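Local coordinates for BLUF domain-containing protein (Acinetobacter baumannii, PDB 6W72) that probably senses blue light through a flavin bound in its BLUF domain, at residues C52-Q57 and H87-W92; C39-Y44 and K95-N100. One frame throughout, in Å; residues are numbered along the deposited sequence. Where two conformers were deposited one is given.

Interaction 1: residues C52-Q57 and H87-W92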
loop_
_atom_site.group_PDB
_atom_site.type_symbol
_atom_site.label_atom_id
_atom_site.label_comp_id
_atom_site.label_asym_id
_atom_site.label_seq_id
_atom_site.Cartn_x
_atom_site.Cartn_y
_atom_site.Cartn_z
ATOM N N CYS A 52 1.225 -2.196 -1.191
ATOM C CA CYS A 52 1.693 -3.266 -2.097
ATOM C C CYS A 52 3.200 -3.063 -2.287
ATOM O O CYS A 52 3.624 -1.957 -2.633
ATOM C CB CYS A 52 0.887 -3.206 -3.385
ATOM S SG CYS A 52 1.739 -4.004 -4.773
ATOM N N LEU A 53 3.979 -4.086 -1.960
ATOM C CA LEU A 53 5.439 -4.133 -2.146
ATOM C C LEU A 53 5.783 -5.103 -3.284
ATOM O O LEU A 53 5.265 -6.199 -3.296
ATOM C CB LEU A 53 6.059 -4.633 -0.851
ATOM C CG LEU A 53 5.793 -3.792 0.399
ATOM C CD1 LEU A 53 6.355 -4.518 1.609
ATOM C CD2 LEU A 53 6.416 -2.404 0.258
ATOM N N GLU A 54 6.627 -4.679 -4.200
ATOM C CA GLU A 54 7.081 -5.507 -5.351
ATOM C C GLU A 54 8.593 -5.603 -5.298
ATOM O O GLU A 54 9.253 -4.568 -5.123
ATOM C CB GLU A 54 6.690 -4.899 -6.689
ATOM C CG GLU A 54 5.209 -4.856 -6.909
ATOM C CD GLU A 54 4.875 -4.252 -8.266
ATOM O OE1 GLU A 54 5.662 -3.430 -8.739
ATOM O OE2 GLU A 54 3.850 -4.642 -8.843
ATOM N N GLY A 55 9.132 -6.814 -5.415
ATOM C CA GLY A 55 10.589 -6.996 -5.467
ATOM C C GLY A 55 10.930 -8.443 -5.235
ATOM O O GLY A 55 10.001 -9.247 -5.332
ATOM N N GLU A 56 12.203 -8.730 -4.948
ATOM C CA GLU A 56 12.630 -10.130 -4.676
ATOM C C GLU A 56 12.002 -10.599 -3.359
ATOM O O GLU A 56 11.904 -9.809 -2.387
ATOM C CB GLU A 56 14.148 -10.278 -4.705
ATOM C CG GLU A 56 14.613 -11.722 -4.575
ATOM C CD GLU A 56 14.972 -12.124 -3.160
ATOM O OE1 GLU A 56 15.422 -11.238 -2.408
ATOM O OE2 GLU A 56 14.774 -13.298 -2.803
ATOM N N GLN A 57 11.596 -11.862 -3.339
ATOM C CA GLN A 57 10.760 -12.422 -2.259
ATOM C C GLN A 57 11.412 -12.181 -0.892
ATOM O O GLN A 57 10.708 -11.711 0.030
ATOM C CB GLN A 57 10.481 -13.898 -2.534
ATOM C CG GLN A 57 9.450 -14.456 -1.572
ATOM C CD GLN A 57 9.056 -15.877 -1.869
ATOM O OE1 GLN A 57 9.856 -16.679 -2.353
ATOM N NE2 GLN A 57 7.808 -16.191 -1.572
ATOM N N HIS A 87 6.769 -5.910 -12.974
ATOM C CA HIS A 87 6.732 -4.936 -11.848
ATOM C C HIS A 87 5.872 -3.732 -12.216
ATOM O O HIS A 87 6.437 -2.762 -12.779
ATOM C CB HIS A 87 8.113 -4.388 -11.496
ATOM C CG HIS A 87 8.963 -5.365 -10.776
ATOM N ND1 HIS A 87 9.589 -5.054 -9.595
ATOM C CD2 HIS A 87 9.296 -6.639 -11.074
ATOM C CE1 HIS A 87 10.278 -6.099 -9.184
ATOM N NE2 HIS A 87 10.108 -7.087 -10.072
ATOM N N SER A 88 4.603 -3.727 -11.819
ATOM C CA SER A 88 3.620 -2.691 -12.241
ATOM C C SER A 88 3.969 -1.323 -11.659
ATOM O O SER A 88 3.572 -0.329 -12.274
ATOM C CB SER A 88 2.203 -3.053 -11.856
ATOM O OG SER A 88 1.928 -4.393 -12.187
ATOM N N PHE A 89 4.599 -1.268 -10.481
ATOM C CA PHE A 89 4.840 -0.005 -9.733
ATOM C C PHE A 89 6.308 0.411 -9.818
ATOM O O PHE A 89 6.743 1.230 -8.980
ATOM C CB PHE A 89 4.358 -0.139 -8.289
ATOM C CG PHE A 89 2.858 -0.186 -8.204
ATOM C CD1 PHE A 89 2.125 0.978 -8.196
ATOM C CD2 PHE A 89 2.175 -1.395 -8.193
ATOM C CE1 PHE A 89 0.742 0.945 -8.186
ATOM C CE2 PHE A 89 0.787 -1.430 -8.184
ATOM C CZ PHE A 89 0.080 -0.257 -8.160
ATOM N N GLN A 90 7.031 -0.050 -10.856
ATOM C CA GLN A 90 8.487 0.223 -11.010
ATOM C C GLN A 90 8.772 1.735 -11.113
ATOM O O GLN A 90 9.894 2.140 -10.801
ATOM C CB GLN A 90 9.073 -0.529 -12.213
ATOM C CG GLN A 90 8.562 -0.033 -13.557
ATOM C CD GLN A 90 8.900 -0.978 -14.691
ATOM O OE1 GLN A 90 9.612 -0.637 -15.643
ATOM N NE2 GLN A 90 8.385 -2.194 -14.601
ATOM N N ARG A 91 7.820 2.573 -11.510
ATOM C CA ARG A 91 8.043 4.049 -11.560
ATOM C C ARG A 91 8.366 4.615 -10.168
ATOM O O ARG A 91 8.954 5.722 -10.084
ATOM C CB ARG A 91 6.838 4.720 -12.223
ATOM C CG ARG A 91 6.834 4.563 -13.737
ATOM C CD ARG A 91 5.531 4.935 -14.401
ATOM N NE ARG A 91 5.132 6.318 -14.144
ATOM C CZ ARG A 91 3.864 6.741 -14.196
ATOM N NH1 ARG A 91 2.887 5.886 -14.453
ATOM N NH2 ARG A 91 3.560 8.002 -13.942
ATOM N N TRP A 92 7.949 3.943 -9.100
ATOM C CA TRP A 92 7.950 4.534 -7.732
ATOM C C TRP A 92 8.630 3.624 -6.719
ATOM O O TRP A 92 8.092 2.534 -6.451
ATOM C CB TRP A 92 6.521 4.829 -7.275
ATOM C CG TRP A 92 5.697 5.677 -8.180
ATOM C CD1 TRP A 92 5.680 7.036 -8.243
ATOM C CD2 TRP A 92 4.806 5.212 -9.198
ATOM N NE1 TRP A 92 4.775 7.440 -9.191
ATOM C CE2 TRP A 92 4.251 6.340 -9.806
ATOM C CE3 TRP A 92 4.365 3.945 -9.590
ATOM C CZ2 TRP A 92 3.304 6.242 -10.822
ATOM C CZ3 TRP A 92 3.445 3.850 -10.606
ATOM C CH2 TRP A 92 2.928 4.986 -11.208
#

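Interaction 2: residues C39-Y44 and K95-N100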
loop_
_atom_site.group_PDB
_atom_site.type_symbol
_atom_site.label_atom_id
_atom_site.label_comp_id
_atom_site.label_asym_id
_atom_site.label_seq_id
_atom_site.Cartn_x
_atom_site.Cartn_y
_atom_site.Cartn_z
ATOM N N CYS A 39 9.750 -1.501 -5.027
ATOM C CA CYS A 39 8.823 -0.462 -5.494
ATOM C C CYS A 39 7.427 -0.836 -4.983
ATOM O O CYS A 39 7.253 -1.926 -4.403
ATOM C CB CYS A 39 8.931 -0.334 -7.003
ATOM S SG CYS A 39 8.336 -1.822 -7.834
ATOM N N GLY A 40 6.454 0.019 -5.243
ATOM C CA GLY A 40 5.075 -0.238 -4.822
ATOM C C GLY A 40 4.265 1.002 -4.606
ATOM O O GLY A 40 4.627 2.075 -5.114
ATOM N N VAL A 41 3.177 0.837 -3.852
ATOM C CA VAL A 41 2.204 1.921 -3.603
ATOM C C VAL A 41 1.713 1.808 -2.163
ATOM O O VAL A 41 1.477 0.688 -1.662
ATOM C CB VAL A 41 1.063 1.896 -4.640
ATOM C CG1 VAL A 41 0.299 0.580 -4.645
ATOM C CG2 VAL A 41 0.110 3.064 -4.450
ATOM N N LEU A 42 1.584 2.968 -1.533
ATOM C CA LEU A 42 0.972 3.170 -0.215
ATOM C C LEU A 42 -0.274 4.030 -0.405
ATOM O O LEU A 42 -0.174 5.210 -0.852
ATOM C CB LEU A 42 1.978 3.830 0.717
ATOM C CG LEU A 42 1.441 4.069 2.133
ATOM C CD1 LEU A 42 1.148 2.746 2.818
ATOM C CD2 LEU A 42 2.383 4.877 2.984
ATOM N N TYR A 43 -1.413 3.441 -0.120
ATOM C CA TYR A 43 -2.745 4.082 -0.147
ATOM C C TYR A 43 -3.156 4.351 1.292
ATOM O O TYR A 43 -3.045 3.469 2.149
ATOM C CB TYR A 43 -3.761 3.167 -0.830
ATOM C CG TYR A 43 -5.191 3.661 -0.773
ATOM C CD1 TYR A 43 -5.639 4.673 -1.592
ATOM C CD2 TYR A 43 -6.100 3.146 0.141
ATOM C CE1 TYR A 43 -6.947 5.152 -1.536
ATOM C CE2 TYR A 43 -7.415 3.589 0.202
ATOM C CZ TYR A 43 -7.852 4.593 -0.641
ATOM O OH TYR A 43 -9.163 4.985 -0.567
ATOM N N TYR A 44 -3.572 5.566 1.572
ATOM C CA TYR A 44 -4.040 5.982 2.910
ATOM C C TYR A 44 -5.405 6.662 2.749
ATOM O O TYR A 44 -5.510 7.614 1.956
ATOM C CB TYR A 44 -3.068 6.925 3.636
ATOM C CG TYR A 44 -3.644 7.336 4.966
ATOM C CD1 TYR A 44 -3.612 6.469 6.040
ATOM C CD2 TYR A 44 -4.420 8.472 5.084
ATOM C CE1 TYR A 44 -4.254 6.756 7.219
ATOM C CE2 TYR A 44 -5.013 8.814 6.284
ATOM C CZ TYR A 44 -4.925 7.958 7.371
ATOM O OH TYR A 44 -5.565 8.233 8.557
ATOM N N LYS A 95 4.971 4.842 -4.219
ATOM C CA LYS A 95 3.906 5.736 -4.676
ATOM C C LYS A 95 2.963 6.019 -3.500
ATOM O O LYS A 95 2.684 5.100 -2.722
ATOM C CB LYS A 95 3.131 5.129 -5.843
ATOM C CG LYS A 95 2.221 6.095 -6.579
ATOM C CD LYS A 95 1.397 5.432 -7.667
ATOM C CE LYS A 95 0.671 6.445 -8.513
ATOM N NZ LYS A 95 -0.189 5.832 -9.537
ATOM N N TYR A 96 2.521 7.263 -3.405
ATOM C CA TYR A 96 1.517 7.705 -2.416
ATOM C C TYR A 96 0.200 8.027 -3.152
ATOM O O TYR A 96 0.139 8.928 -4.025
ATOM C CB TYR A 96 2.014 8.909 -1.616
ATOM C CG TYR A 96 1.001 9.305 -0.579
ATOM C CD1 TYR A 96 0.534 8.345 0.285
ATOM C CD2 TYR A 96 0.530 10.594 -0.446
ATOM C CE1 TYR A 96 -0.404 8.643 1.250
ATOM C CE2 TYR A 96 -0.424 10.915 0.516
ATOM C CZ TYR A 96 -0.910 9.920 1.348
ATOM O OH TYR A 96 -1.856 10.120 2.322
ATOM N N VAL A 97 -0.883 7.371 -2.743
ATOM C CA VAL A 97 -2.239 7.616 -3.307
ATOM C C VAL A 97 -3.215 7.792 -2.147
ATOM O O VAL A 97 -3.165 7.032 -1.165
ATOM C CB VAL A 97 -2.659 6.457 -4.220
ATOM C CG1 VAL A 97 -4.049 6.653 -4.812
ATOM C CG2 VAL A 97 -1.613 6.236 -5.311
ATOM N N GLN A 98 -4.078 8.780 -2.300
ATOM C CA GLN A 98 -5.156 9.106 -1.348
ATOM C C GLN A 98 -6.486 8.788 -2.016
ATOM O O GLN A 98 -6.528 8.499 -3.233
ATOM C CB GLN A 98 -5.071 10.583 -0.985
ATOM C CG GLN A 98 -3.832 10.905 -0.157
ATOM C CD GLN A 98 -4.009 12.304 0.382
ATOM O OE1 GLN A 98 -4.654 13.146 -0.255
ATOM N NE2 GLN A 98 -3.608 12.470 1.626
ATOM N N ARG A 99 -7.530 8.790 -1.225
ATOM C CA ARG A 99 -8.881 8.577 -1.750
ATOM C C ARG A 99 -9.230 9.676 -2.759
ATOM O O ARG A 99 -8.828 10.856 -2.585
ATOM C CB ARG A 99 -9.879 8.593 -0.608
ATOM C CG ARG A 99 -11.264 8.195 -1.078
ATOM C CD ARG A 99 -12.114 7.628 0.044
ATOM N NE ARG A 99 -13.131 8.594 0.337
ATOM C CZ ARG A 99 -14.060 8.490 1.274
ATOM N NH1 ARG A 99 -14.133 7.434 2.066
ATOM N NH2 ARG A 99 -14.913 9.482 1.424
ATOM N N ASN A 100 -9.873 9.273 -3.828
ATOM C CA ASN A 100 -10.391 10.215 -4.852
ATOM C C ASN A 100 -11.725 9.679 -5.391
ATOM O O ASN A 100 -12.116 8.542 -5.036
ATOM C CB ASN A 100 -9.322 10.497 -5.924
ATOM C CG ASN A 100 -8.965 9.284 -6.755
ATOM O OD1 ASN A 100 -9.822 8.487 -7.105
ATOM N ND2 ASN A 100 -7.690 9.125 -7.080
HETATM O O HOH W 1 -7.194 9.628 1.569
#

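Interaction 1: residues C52-Q57 and H87-W92
Glu-54, near the end of strand 48-54, faces a loop of two type I turns, His-87 to Gln-90 and Phe-89 to Trp-92, and no backbone bond joins the two segments. The Glu-54 carboxylate makes the link instead. Glu-54 OE1 accepts from Phe-89 N at 3.0 Å, a fairly straight bond (160°). Glu-54 OE2 accepts from Ser-88 N at 3.2 Å, with a more bent angle. Both amides come from the syn side, somewhat out of the carboxylate plane. Glu-54 CG is anti to the carbonyl carbon (chi1 -65°) and the chain then runs extended, which carries the carboxylate across to the loop. OE2 also forms a salt bridge with Arg-4 of strand 2-11. In the BLUF fold, this contact ties the connection between strands 73-83 and 95-98 to strand 48-54 of the sheet. The Phe-89 ring turns its edge to the carboxylate, with Phe-89 CD2 3.7 Å from Glu-54 OE2 and the two planes 64° apart. Cys-52 SG approaches the same ring obliquely, 4.3 Å from Phe-89 CD2, in a sulfur-aromatic contact. Farther along, His-87 CE1 packs on Gly-55 CA at 3.8 Å. On the loop itself, Gln-90 NE2 donates to His-87 O at 2.7 Å and ties the first turn together.

Interaction 2: residues C39-Y44 and K95-N100
Strands 39-44 and 95-98 run parallel, from the pairing of Val-41 with Lys-95 to that of Tyr-43 with Val-97. Their axes approach to 4.6 Å at an angle of 25°. Backbone bonds pass back and forth: Lys-95 N to Gly-40 O, Leu-42 N to Lys-95 O, Val-97 N to Leu-42 O and Tyr-44 N to Val-97 O. The Tyr-43 side chain leans over the neighbouring strand. Tyr-43 CB is 3.9 Å from Val-97 O. With CG anti to the backbone N (chi1 173°), Tyr-43 CD1 comes to 3.4 Å from Val-97 O and also meets Val-97 CG1. Tyr-43 CE1 lies 3.7 Å from Gln-98 C, and Tyr-43 OH at the tip rests 3.7 Å from Arg-99 CB. On the same face Val-41 CG2 touches Val-97 CG2 at 3.7 Å. On the other face Tyr-44 and Tyr-96 lie side by side, pointing the same way, with Tyr-44 CB 3.7 Å from Tyr-96 OH. Gln-98 NE2 donates to that hydroxyl. Beyond the bridges, one water donates to Tyr-44 O and accepts from Arg-99 N. Strand 95-98 is an outermost strand of the mixed sheet of the BLUF fold, with helix 122-134 packing through Leu-132 on the Val-97 face and helix 18-36 on the Tyr-96 face.

How the interactions relate
Interactions 1 and 2 meet in one sheet, where strands 39-45 and 48-54 are antiparallel neighbours. The centres of the two interactions are about 13 Å apart. Two probable backbone hydrogen bonds join strands 39-45 and 48-54: Glu-54 N to Cys-39 O at 2.8 Å and Cys-52 N to Val-41 O at 2.9 Å. The loop 87-92 of interaction 1 leads into strand 95-98 of interaction 2, and its Phe-89 side chain packs on Val-41. The flavin mononucleotide touches Leu-42 of interaction 2, and Leu-53, which lies in segment 52-57 but points away from loop 87-92. The Leu-42 side chain is also about 4 Å from that of Gln-51, a flavin-binding residue. The Cys-52 side chain is about 10 Å from the flavin.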